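Local coordinates for phage-like element PBSX protein XepA (Bacillus subtilis, PDB 6IA5), which is of unknown function, does not seem to take part in host cell lysis, and assembles as a pentamer, at residues E79-N90 with L114-N125. Numbering follows the deposited sequence.
Sequences EGTLFIEESDNN and LSKRYYRFRYVN. With ACT (acetate ion), chain B.
Thr81, Phe83, Glu85 and Ser87 pair with Val124, Arg122, Arg120 and Tyr118 as antiparallel hydrogen-bonded pairs, each closed by two backbone bonds such as Thr81 N to Val124 O (2.9 Å). Strands 80-87 and 118-125 run antiparallel, their N-to-C directions 155° apart and their axes 4.7 Å apart at closest approach. On the face bearing these residues, Glu85 OE1 accepts from Arg120 NE, Arg120 NH2 (2.8 Å) and Arg122 NE, while OE2 takes Arg122 NH2 (2.9 Å) and a hydrogen bond with Thr95 OG1. The Arg120 guanidinium lies nearly coplanar with the carboxylate; that of Arg122 approaches from above. A bend at chi3 (60°) turns the latter over Phe83: its edge bonds Glu85 while its face stacks, off-centre, on the ring in a cation-pi contact. Shared between two arginines, the buried carboxylate is probably kept ionised.

The face with Leu82, Ile84 and Phe121 is largely apolar: Ile84 CG1 meets Phe121 CE1 at 3.6 Å. Gly80, lacking a side chain, lets Tyr123 OH come to 3.3 Å from Gly80 CA. At the C-terminal end of strand 80-87, Glu86 OE1 receives Ser115 N and Lys116 N, tying down that loop. Beyond strand 80-87, Asn90 CB sits over the Tyr118 ring, and Ser87 OG, also bonded to Val92 O, forms an ST turn with Asn89 N. Strands 80-87 and 118-125 are the central pair of a four-stranded sheet packed on strand 133-140 of a second, as in a beta-sandwich.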
# COMPACT_ATOMS: atom_id res chain seq x y z
N GLU E 79 1.72 21.11 37.53
CA GLU E 79 2.09 21.16 36.12
C GLU E 79 3.56 21.54 35.95
O GLU E 79 4.17 22.24 36.77
CB GLU E 79 1.14 22.06 35.34
CG GLU E 79 1.51 23.52 35.48
CD GLU E 79 0.66 24.52 34.74
OE1 GLU E 79 1.08 25.68 34.67
OE2 GLU E 79 -0.41 24.16 34.26
N GLY E 80 4.12 21.07 34.82
CA GLY E 80 5.49 21.34 34.43
C GLY E 80 5.67 21.04 32.95
O GLY E 80 4.69 20.83 32.24
N THR E 81 6.93 21.01 32.50
CA THR E 81 7.26 20.73 31.11
C THR E 81 8.45 19.79 31.06
O THR E 81 9.44 20.02 31.74
CB THR E 81 7.60 22.01 30.36
OG1 THR E 81 6.55 22.93 30.64
CG2 THR E 81 7.66 21.83 28.86
N LEU E 82 8.32 18.72 30.26
CA LEU E 82 9.43 17.80 30.01
C LEU E 82 10.05 18.09 28.64
O LEU E 82 9.33 18.19 27.65
CB LEU E 82 8.92 16.35 30.10
CG LEU E 82 9.94 15.28 29.70
CD1 LEU E 82 11.15 15.33 30.64
CD2 LEU E 82 9.29 13.90 29.72
N PHE E 83 11.37 18.20 28.60
CA PHE E 83 12.13 18.41 27.38
C PHE E 83 13.04 17.21 27.16
O PHE E 83 13.67 16.73 28.09
CB PHE E 83 13.04 19.65 27.50
CG PHE E 83 12.28 20.94 27.70
CD1 PHE E 83 11.71 21.62 26.63
CD2 PHE E 83 12.08 21.46 28.98
CE1 PHE E 83 10.96 22.77 26.83
CE2 PHE E 83 11.36 22.63 29.17
CZ PHE E 83 10.80 23.28 28.09
N ILE E 84 13.10 16.75 25.90
CA ILE E 84 14.11 15.79 25.48
C ILE E 84 15.10 16.56 24.63
O ILE E 84 14.71 17.22 23.66
CB ILE E 84 13.51 14.60 24.69
CG1 ILE E 84 12.47 13.83 25.52
CG2 ILE E 84 14.63 13.69 24.19
CD1 ILE E 84 11.88 12.61 24.78
N GLU E 85 16.38 16.47 25.00
CA GLU E 85 17.36 17.34 24.36
C GLU E 85 18.59 16.54 23.93
O GLU E 85 18.86 15.46 24.47
CB GLU E 85 17.74 18.45 25.34
CG GLU E 85 16.51 19.14 25.90
CD GLU E 85 16.79 20.45 26.61
OE1 GLU E 85 17.58 20.42 27.59
OE2 GLU E 85 16.26 21.47 26.18
N GLU E 86 19.33 17.10 22.97
CA GLU E 86 20.47 16.42 22.39
C GLU E 86 21.65 17.39 22.27
O GLU E 86 21.46 18.61 22.19
CB GLU E 86 20.10 15.92 20.99
CG GLU E 86 19.07 14.80 21.00
CD GLU E 86 18.83 14.25 19.61
OE1 GLU E 86 19.82 13.69 19.02
OE2 GLU E 86 17.68 14.42 19.10
N SER E 87 22.86 16.82 22.25
CA SER E 87 24.07 17.62 22.17
C SER E 87 25.17 16.79 21.52
O SER E 87 25.32 15.62 21.84
CB SER E 87 24.50 18.03 23.56
OG SER E 87 25.75 18.71 23.52
N ASP E 88 25.97 17.44 20.65
CA ASP E 88 27.15 16.78 20.10
C ASP E 88 28.37 16.96 21.00
O ASP E 88 29.33 16.21 20.85
CB ASP E 88 27.38 17.14 18.64
CG ASP E 88 26.76 16.08 17.73
OD1 ASP E 88 26.88 14.86 18.08
OD2 ASP E 88 26.12 16.48 16.73
N ASN E 89 28.33 17.91 21.94
CA ASN E 89 29.52 18.13 22.76
C ASN E 89 29.24 17.96 24.25
O ASN E 89 30.13 18.19 25.06
CB ASN E 89 30.16 19.50 22.50
CG ASN E 89 29.19 20.65 22.71
OD1 ASN E 89 28.20 20.51 23.41
ND2 ASN E 89 29.46 21.78 22.08
N ASN E 90 28.01 17.59 24.63
CA ASN E 90 27.66 17.39 26.03
C ASN E 90 27.78 18.72 26.79
O ASN E 90 28.06 18.73 27.99
CB ASN E 90 28.48 16.28 26.69
CG ASN E 90 27.86 15.80 27.98
OD1 ASN E 90 26.66 16.01 28.24
ND2 ASN E 90 28.64 15.15 28.83
N LEU E 114 17.26 9.49 17.94
CA LEU E 114 18.32 10.42 18.28
C LEU E 114 19.29 10.57 17.11
O LEU E 114 19.45 9.64 16.31
CB LEU E 114 19.04 9.85 19.51
CG LEU E 114 18.17 9.76 20.76
CD1 LEU E 114 18.90 8.98 21.84
CD2 LEU E 114 17.77 11.17 21.26
N SER E 115 19.97 11.73 17.05
CA SER E 115 20.98 11.91 16.01
C SER E 115 22.32 12.41 16.55
O SER E 115 23.35 12.00 16.04
CB SER E 115 20.49 12.73 14.86
OG SER E 115 19.65 13.75 15.33
N LYS E 116 22.31 13.24 17.60
CA LYS E 116 23.57 13.73 18.14
C LYS E 116 24.11 12.70 19.12
O LYS E 116 23.44 11.73 19.43
CB LYS E 116 23.35 15.09 18.81
CG LYS E 116 22.66 16.11 17.92
CD LYS E 116 22.70 17.50 18.47
CE LYS E 116 22.06 18.46 17.47
NZ LYS E 116 21.98 19.83 18.02
N ARG E 117 25.31 12.96 19.66
CA ARG E 117 25.99 11.97 20.47
C ARG E 117 25.33 11.77 21.85
O ARG E 117 25.30 10.65 22.35
CB ARG E 117 27.48 12.30 20.56
CG ARG E 117 28.24 11.29 21.40
CD ARG E 117 29.73 11.47 21.24
NE ARG E 117 30.32 10.57 22.21
CZ ARG E 117 31.63 10.39 22.36
NH1 ARG E 117 32.49 11.09 21.66
NH2 ARG E 117 32.07 9.51 23.24
N TYR E 118 24.83 12.85 22.46
CA TYR E 118 24.37 12.82 23.84
C TYR E 118 22.89 13.21 23.89
O TYR E 118 22.46 14.07 23.12
CB TYR E 118 25.15 13.84 24.70
CG TYR E 118 26.63 13.60 24.71
CD1 TYR E 118 27.20 12.73 25.63
CD2 TYR E 118 27.47 14.22 23.79
CE1 TYR E 118 28.57 12.48 25.64
CE2 TYR E 118 28.83 13.98 23.78
CZ TYR E 118 29.38 13.12 24.72
OH TYR E 118 30.72 12.88 24.73
N TYR E 119 22.15 12.58 24.81
CA TYR E 119 20.75 12.92 25.05
C TYR E 119 20.57 13.21 26.54
O TYR E 119 21.38 12.76 27.36
CB TYR E 119 19.81 11.80 24.56
CG TYR E 119 20.03 10.45 25.20
CD1 TYR E 119 21.00 9.57 24.71
CD2 TYR E 119 19.28 10.04 26.30
CE1 TYR E 119 21.23 8.34 25.31
CE2 TYR E 119 19.49 8.79 26.89
CZ TYR E 119 20.46 7.94 26.39
OH TYR E 119 20.69 6.74 27.00
N ARG E 120 19.49 13.93 26.88
CA ARG E 120 19.11 14.10 28.27
C ARG E 120 17.64 14.49 28.34
O ARG E 120 17.07 14.98 27.35
CB ARG E 120 19.94 15.22 28.93
CG ARG E 120 19.48 16.62 28.54
CD ARG E 120 20.29 17.69 29.27
NE ARG E 120 19.83 19.01 28.87
CZ ARG E 120 20.42 20.15 29.23
NH1 ARG E 120 21.47 20.12 30.03
NH2 ARG E 120 19.98 21.31 28.78
N PHE E 121 17.05 14.25 29.51
CA PHE E 121 15.78 14.85 29.87
C PHE E 121 16.07 16.06 30.75
O PHE E 121 16.97 16.04 31.59
CB PHE E 121 14.93 13.85 30.67
CG PHE E 121 14.30 12.74 29.86
CD1 PHE E 121 14.59 12.59 28.51
CD2 PHE E 121 13.44 11.84 30.46
CE1 PHE E 121 14.01 11.55 27.77
CE2 PHE E 121 12.88 10.80 29.73
CZ PHE E 121 13.17 10.65 28.39
N ARG E 122 15.28 17.12 30.54
CA ARG E 122 15.27 18.28 31.40
C ARG E 122 13.81 18.60 31.69
O ARG E 122 13.01 18.78 30.78
CB ARG E 122 16.03 19.45 30.73
CG ARG E 122 16.09 20.72 31.56
CD ARG E 122 16.97 21.81 30.92
NE ARG E 122 16.50 22.21 29.60
CZ ARG E 122 15.53 23.09 29.35
NH1 ARG E 122 14.96 23.77 30.34
NH2 ARG E 122 15.11 23.29 28.11
N TYR E 123 13.46 18.63 32.98
CA TYR E 123 12.09 18.87 33.40
C TYR E 123 12.04 20.20 34.17
O TYR E 123 12.76 20.35 35.15
CB TYR E 123 11.61 17.74 34.30
CG TYR E 123 10.14 17.87 34.64
CD1 TYR E 123 9.71 18.72 35.65
CD2 TYR E 123 9.19 17.16 33.92
CE1 TYR E 123 8.36 18.86 35.94
CE2 TYR E 123 7.84 17.29 34.19
CZ TYR E 123 7.42 18.14 35.21
OH TYR E 123 6.09 18.29 35.48
N VAL E 124 11.20 21.14 33.71
CA VAL E 124 11.05 22.42 34.39
C VAL E 124 9.69 22.47 35.08
O VAL E 124 8.66 22.43 34.42
CB VAL E 124 11.22 23.61 33.42
CG1 VAL E 124 11.07 24.96 34.14
CG2 VAL E 124 12.55 23.55 32.66
N ASN E 125 9.70 22.57 36.42
CA ASN E 125 8.46 22.66 37.19
C ASN E 125 7.82 24.03 36.96
O ASN E 125 8.54 25.01 36.74
CB ASN E 125 8.71 22.42 38.69
CG ASN E 125 7.44 22.37 39.51
OD1 ASN E 125 6.39 21.95 39.02
ND2 ASN E 125 7.52 22.80 40.76
C ACT B . 25.39 20.97 19.57
O ACT B . 26.37 20.73 20.33
OXT ACT B . 24.91 20.05 18.90
CH3 ACT B . 24.75 22.34 19.39
O HOH W 1 7.32 24.16 33.18
O HOH W 2 21.19 12.37 21.11
O HOH W 3 17.23 13.47 16.74